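Local coordinates for protein kappa-carrageenase (Pseudoalteromonas carrageenovora, PDB 1DYP) that hydrolyses internal beta-1,4 linkages between D-galactose 4-sulfate and 3,6-anhydro-D-galactose in kappa-carrageenan, this chain being its family 16 glycoside hydrolase catalytic domain, at residues A[68-80]-A[238-250]. The protein carries 1 engineered substitution. Sequence-based numbering, arbitrary orientation.
Sequences FWDGCNQQQVANY and TQWKCNQFYPSAN
F68 points the edge of its ring at one face of Y246, an offset edge-to-face pair with centroids 5.6 Å apart and planes at 76°. With CG anti to the backbone N (chi1 176°), the F68 ring reaches the opposing hairpin, where CZ also lies 3.4 Å from Q244 NE2. W69 O accepts from Q244 NE2 at 2.9 Å, in the plane of both the carbonyl and the amide. At the other end of that amide, Q244 OE1 receives G71 N at 2.8 Å from above its carbonyl plane, so two bonds fix the amide's rotation. Y246 OH donates to D70 OD1 at 2.5 Å, on the anti side of a carboxylate turned nearly perpendicular to the ring. D70 OD2 takes N73 ND2 and Q75 NE2 from the same face of its plane, two bonds that hold the carboxylate's rotation. C72 N then donates to Y246 OH at 3.0 Å, nearly straight at 164°, leaving that oxygen both donor and acceptor. The C72 sulfur bonds covalently to C242 SG and approaches the Y246 ring obliquely, while the K241 chain passes alongside it, CG 3.6 Å from C72 SG. Past the turn, Y80 sets its ring edge against P247, its OH 3.4 Å from P247 CD. A disulfide and side-chain hydrogen bonds thus tie two beta-hairpin tips, 54-70/75-95 and 238-241/244-247, in a family 16 domain; on the second hairpin, F245 leads away from the junction to contact R234, important for substrate recognition, consistent with this hairpin bordering the tunnel-shaped active site.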
loop_
_atom_site.group_PDB
_atom_site.type_symbol
_atom_site.label_atom_id
_atom_site.label_comp_id
_atom_site.label_asym_id
_atom_site.label_seq_id
_atom_site.Cartn_x
_atom_site.Cartn_y
_atom_site.Cartn_z
ATOM N N PHE A 68 7.737 3.114 19.965
ATOM C CA PHE A 68 7.817 2.009 19.022
ATOM C C PHE A 68 7.296 0.722 19.643
ATOM O O PHE A 68 7.644 0.390 20.775
ATOM C CB PHE A 68 9.281 1.842 18.618
ATOM C CG PHE A 68 9.553 0.677 17.713
ATOM C CD1 PHE A 68 9.270 0.754 16.354
ATOM C CD2 PHE A 68 10.142 -0.479 18.213
ATOM C CE1 PHE A 68 9.577 -0.304 15.500
ATOM C CE2 PHE A 68 10.454 -1.546 17.365
ATOM C CZ PHE A 68 10.169 -1.452 16.004
ATOM N N TRP A 69 6.453 0.006 18.907
ATOM C CA TRP A 69 5.930 -1.258 19.403
ATOM C C TRP A 69 6.924 -2.363 19.069
ATOM O O TRP A 69 7.183 -2.652 17.901
ATOM C CB TRP A 69 4.575 -1.582 18.775
ATOM C CG TRP A 69 4.083 -2.967 19.114
ATOM C CD1 TRP A 69 3.884 -3.999 18.246
ATOM C CD2 TRP A 69 3.734 -3.463 20.413
ATOM N NE1 TRP A 69 3.432 -5.108 18.920
ATOM C CE2 TRP A 69 3.331 -4.807 20.253
ATOM C CE3 TRP A 69 3.724 -2.904 21.697
ATOM C CZ2 TRP A 69 2.919 -5.601 21.330
ATOM C CZ3 TRP A 69 3.314 -3.693 22.770
ATOM C CH2 TRP A 69 2.916 -5.029 22.575
ATOM N N ASP A 70 7.484 -2.957 20.115
ATOM C CA ASP A 70 8.443 -4.046 19.997
ATOM C C ASP A 70 7.643 -5.337 20.169
ATOM O O ASP A 70 7.582 -5.912 21.259
ATOM C CB ASP A 70 9.499 -3.889 21.095
ATOM C CG ASP A 70 10.507 -5.019 21.126
ATOM O OD1 ASP A 70 10.478 -5.901 20.241
ATOM O OD2 ASP A 70 11.338 -5.009 22.056
ATOM N N GLY A 71 7.017 -5.768 19.078
ATOM C CA GLY A 71 6.199 -6.968 19.090
ATOM C C GLY A 71 6.876 -8.219 19.605
ATOM O O GLY A 71 6.263 -9.011 20.318
ATOM N N CYS A 72 8.137 -8.412 19.243
ATOM C CA CYS A 72 8.863 -9.588 19.694
ATOM C C CYS A 72 8.840 -9.691 21.214
ATOM O O CYS A 72 8.715 -10.782 21.772
ATOM C CB CYS A 72 10.311 -9.533 19.215
ATOM S SG CYS A 72 10.551 -9.774 17.427
ATOM N N ASN A 73 8.962 -8.551 21.884
ATOM C CA ASN A 73 8.953 -8.525 23.338
ATOM C C ASN A 73 7.617 -8.071 23.919
ATOM O O ASN A 73 7.492 -7.895 25.132
ATOM C CB ASN A 73 10.083 -7.629 23.849
ATOM C CG ASN A 73 11.450 -8.243 23.627
ATOM O OD1 ASN A 73 11.731 -9.338 24.117
ATOM N ND2 ASN A 73 12.304 -7.549 22.885
ATOM N N GLN A 74 6.623 -7.899 23.052
ATOM C CA GLN A 74 5.291 -7.473 23.477
ATOM C C GLN A 74 5.383 -6.269 24.405
ATOM O O GLN A 74 4.820 -6.265 25.504
ATOM C CB GLN A 74 4.577 -8.625 24.190
ATOM C CG GLN A 74 4.247 -9.793 23.277
ATOM C CD GLN A 74 3.221 -9.425 22.222
ATOM O OE1 GLN A 74 2.061 -9.155 22.539
ATOM N NE2 GLN A 74 3.642 -9.403 20.962
ATOM N N GLN A 75 6.088 -5.239 23.950
ATOM C CA GLN A 75 6.266 -4.041 24.756
ATOM C C GLN A 75 6.404 -2.786 23.915
ATOM O O GLN A 75 6.966 -2.818 22.820
ATOM C CB GLN A 75 7.525 -4.178 25.612
ATOM C CG GLN A 75 8.791 -4.302 24.776
ATOM C CD GLN A 75 10.045 -4.455 25.610
ATOM O OE1 GLN A 75 9.975 -4.644 26.825
ATOM N NE2 GLN A 75 11.203 -4.383 24.957
ATOM N N GLN A 76 5.882 -1.684 24.438
ATOM C CA GLN A 76 5.995 -0.393 23.780
ATOM C C GLN A 76 7.321 0.168 24.282
ATOM O O GLN A 76 7.618 0.079 25.474
ATOM C CB GLN A 76 4.858 0.537 24.212
ATOM C CG GLN A 76 3.506 0.241 23.588
ATOM C CD GLN A 76 3.517 0.407 22.082
ATOM O OE1 GLN A 76 4.335 1.145 21.536
ATOM N NE2 GLN A 76 2.597 -0.266 21.403
ATOM N N VAL A 77 8.125 0.728 23.385
ATOM C CA VAL A 77 9.407 1.297 23.782
ATOM C C VAL A 77 9.407 2.801 23.528
ATOM O O VAL A 77 9.188 3.250 22.406
ATOM C CB VAL A 77 10.576 0.655 23.001
ATOM C CG1 VAL A 77 11.896 1.254 23.452
ATOM C CG2 VAL A 77 10.576 -0.851 23.211
ATOM N N ALA A 78 9.650 3.575 24.579
ATOM C CA ALA A 78 9.675 5.027 24.468
ATOM C C ALA A 78 10.974 5.524 23.844
ATOM O O ALA A 78 12.011 4.869 23.939
ATOM C CB ALA A 78 9.492 5.658 25.843
ATOM N N ASN A 79 10.905 6.687 23.206
ATOM C CA ASN A 79 12.069 7.302 22.580
ATOM C C ASN A 79 12.892 6.323 21.756
ATOM O O ASN A 79 14.121 6.313 21.838
ATOM C CB ASN A 79 12.965 7.936 23.648
ATOM C CG ASN A 79 12.217 8.914 24.527
ATOM O OD1 ASN A 79 11.341 9.637 24.060
ATOM N ND2 ASN A 79 12.568 8.950 25.808
ATOM N N TYR A 80 12.214 5.511 20.952
ATOM C CA TYR A 80 12.900 4.530 20.121
ATOM C C TYR A 80 13.511 5.220 18.908
ATOM O O TYR A 80 12.810 5.874 18.135
ATOM C CB TYR A 80 11.913 3.449 19.681
ATOM C CG TYR A 80 12.555 2.243 19.045
ATOM C CD1 TYR A 80 12.795 2.197 17.673
ATOM C CD2 TYR A 80 12.914 1.139 19.816
ATOM C CE1 TYR A 80 13.379 1.074 17.081
ATOM C CE2 TYR A 80 13.498 0.015 19.239
ATOM C CZ TYR A 80 13.725 -0.011 17.873
ATOM O OH TYR A 80 14.291 -1.124 17.303
ATOM N N THR A 238 16.116 -2.648 6.986
ATOM C CA THR A 238 15.150 -3.279 7.870
ATOM C C THR A 238 15.416 -4.755 8.096
ATOM O O THR A 238 16.181 -5.392 7.372
ATOM C CB THR A 238 13.729 -3.196 7.282
ATOM O OG1 THR A 238 13.697 -3.914 6.041
ATOM C CG2 THR A 238 13.320 -1.751 7.034
ATOM N N GLN A 239 14.757 -5.275 9.125
ATOM C CA GLN A 239 14.791 -6.686 9.470
ATOM C C GLN A 239 13.311 -6.972 9.667
ATOM O O GLN A 239 12.537 -6.060 9.962
ATOM C CB GLN A 239 15.529 -6.938 10.785
ATOM C CG GLN A 239 16.984 -6.505 10.804
ATOM C CD GLN A 239 17.849 -7.232 9.786
ATOM O OE1 GLN A 239 17.410 -8.183 9.134
ATOM N NE2 GLN A 239 19.093 -6.787 9.655
ATOM N N TRP A 240 12.909 -8.222 9.495
ATOM C CA TRP A 240 11.513 -8.579 9.666
ATOM C C TRP A 240 11.396 -9.772 10.595
ATOM O O TRP A 240 11.948 -10.839 10.329
ATOM C CB TRP A 240 10.877 -8.885 8.308
ATOM C CG TRP A 240 9.523 -9.508 8.409
ATOM C CD1 TRP A 240 9.240 -10.840 8.533
ATOM C CD2 TRP A 240 8.266 -8.827 8.432
ATOM N NE1 TRP A 240 7.886 -11.028 8.631
ATOM C CE2 TRP A 240 7.262 -9.809 8.574
ATOM C CE3 TRP A 240 7.890 -7.482 8.349
ATOM C CZ2 TRP A 240 5.902 -9.489 8.633
ATOM C CZ3 TRP A 240 6.539 -7.161 8.409
ATOM C CH2 TRP A 240 5.561 -8.163 8.550
ATOM N N LYS A 241 10.676 -9.578 11.693
ATOM C CA LYS A 241 10.487 -10.627 12.680
ATOM C C LYS A 241 9.269 -10.305 13.534
ATOM O O LYS A 241 8.903 -9.141 13.692
ATOM C CB LYS A 241 11.733 -10.743 13.563
ATOM C CG LYS A 241 12.173 -9.428 14.204
ATOM C CD LYS A 241 13.370 -9.647 15.115
ATOM C CE LYS A 241 13.775 -8.367 15.833
ATOM N NZ LYS A 241 14.886 -8.623 16.798
ATOM N N CYS A 242 8.647 -11.344 14.081
ATOM C CA CYS A 242 7.464 -11.188 14.922
ATOM C C CYS A 242 6.407 -10.332 14.227
ATOM O O CYS A 242 5.783 -9.463 14.837
ATOM C CB CYS A 242 7.853 -10.584 16.278
ATOM S SG CYS A 242 9.362 -11.352 16.960
ATOM N N ASN A 243 6.238 -10.593 12.934
ATOM C CA ASN A 243 5.253 -9.921 12.094
ATOM C C ASN A 243 5.360 -8.404 11.986
ATOM O O ASN A 243 4.348 -7.710 11.853
ATOM C CB ASN A 243 3.848 -10.316 12.555
ATOM C CG ASN A 243 3.599 -11.808 12.425
ATOM O OD1 ASN A 243 3.811 -12.389 11.359
ATOM N ND2 ASN A 243 3.150 -12.434 13.505
ATOM N N GLN A 244 6.585 -7.891 12.021
ATOM C CA GLN A 244 6.796 -6.453 11.909
ATOM C C GLN A 244 8.231 -6.145 11.521
ATOM O O GLN A 244 9.105 -7.010 11.589
ATOM C CB GLN A 244 6.503 -5.767 13.242
ATOM C CG GLN A 244 7.571 -6.055 14.289
ATOM C CD GLN A 244 7.420 -5.218 15.537
ATOM O OE1 GLN A 244 6.543 -5.464 16.360
ATOM N NE2 GLN A 244 8.280 -4.212 15.683
ATOM N N PHE A 245 8.469 -4.900 11.123
ATOM C CA PHE A 245 9.805 -4.468 10.754
ATOM C C PHE A 245 10.548 -3.939 11.966
ATOM O O PHE A 245 9.948 -3.465 12.934
ATOM C CB PHE A 245 9.754 -3.344 9.712
ATOM C CG PHE A 245 9.424 -3.806 8.324
ATOM C CD1 PHE A 245 10.292 -4.637 7.627
ATOM C CD2 PHE A 245 8.248 -3.391 7.706
ATOM C CE1 PHE A 245 9.998 -5.050 6.329
ATOM C CE2 PHE A 245 7.941 -3.799 6.408
ATOM C CZ PHE A 245 8.819 -4.630 5.719
ATOM N N TYR A 246 11.868 -4.041 11.891
ATOM C CA TYR A 246 12.774 -3.535 12.905
ATOM C C TYR A 246 13.877 -2.878 12.090
ATOM O O TYR A 246 14.120 -3.258 10.946
ATOM C CB TYR A 246 13.366 -4.663 13.751
ATOM C CG TYR A 246 12.448 -5.158 14.843
ATOM C CD1 TYR A 246 11.432 -6.067 14.567
ATOM C CD2 TYR A 246 12.589 -4.699 16.153
ATOM C CE1 TYR A 246 10.575 -6.510 15.571
ATOM C CE2 TYR A 246 11.738 -5.133 17.166
ATOM C CZ TYR A 246 10.734 -6.040 16.866
ATOM O OH TYR A 246 9.895 -6.482 17.863
ATOM N N PRO A 247 14.541 -1.862 12.650
ATOM C CA PRO A 247 15.605 -1.227 11.875
ATOM C C PRO A 247 16.838 -2.122 11.808
ATOM O O PRO A 247 17.074 -2.929 12.708
ATOM C CB PRO A 247 15.866 0.067 12.643
ATOM C CG PRO A 247 15.544 -0.308 14.056
ATOM C CD PRO A 247 14.308 -1.158 13.924
ATOM N N SER A 248 17.605 -1.999 10.732
ATOM C CA SER A 248 18.831 -2.779 10.600
ATOM C C SER A 248 19.957 -1.832 10.995
ATOM O O SER A 248 19.700 -0.702 11.411
ATOM C CB SER A 248 19.043 -3.236 9.160
ATOM O OG SER A 248 19.413 -2.139 8.341
ATOM N N ALA A 249 21.199 -2.284 10.855
ATOM C CA ALA A 249 22.345 -1.453 11.203
ATOM C C ALA A 249 22.745 -0.561 10.033
ATOM O O ALA A 249 23.624 0.292 10.164
ATOM C CB ALA A 249 23.519 -2.330 11.619
ATOM N N ASN A 250 22.103 -0.760 8.888
ATOM C CA ASN A 250 22.404 0.048 7.718
ATOM C C ASN A 250 21.499 1.264 7.695
ATOM O O ASN A 250 20.312 1.167 7.380
ATOM C CB ASN A 250 22.206 -0.744 6.422
ATOM C CG ASN A 250 22.547 0.072 5.182
ATOM O OD1 ASN A 250 22.285 1.274 5.125
ATOM N ND2 ASN A 250 23.122 -0.582 4.178
#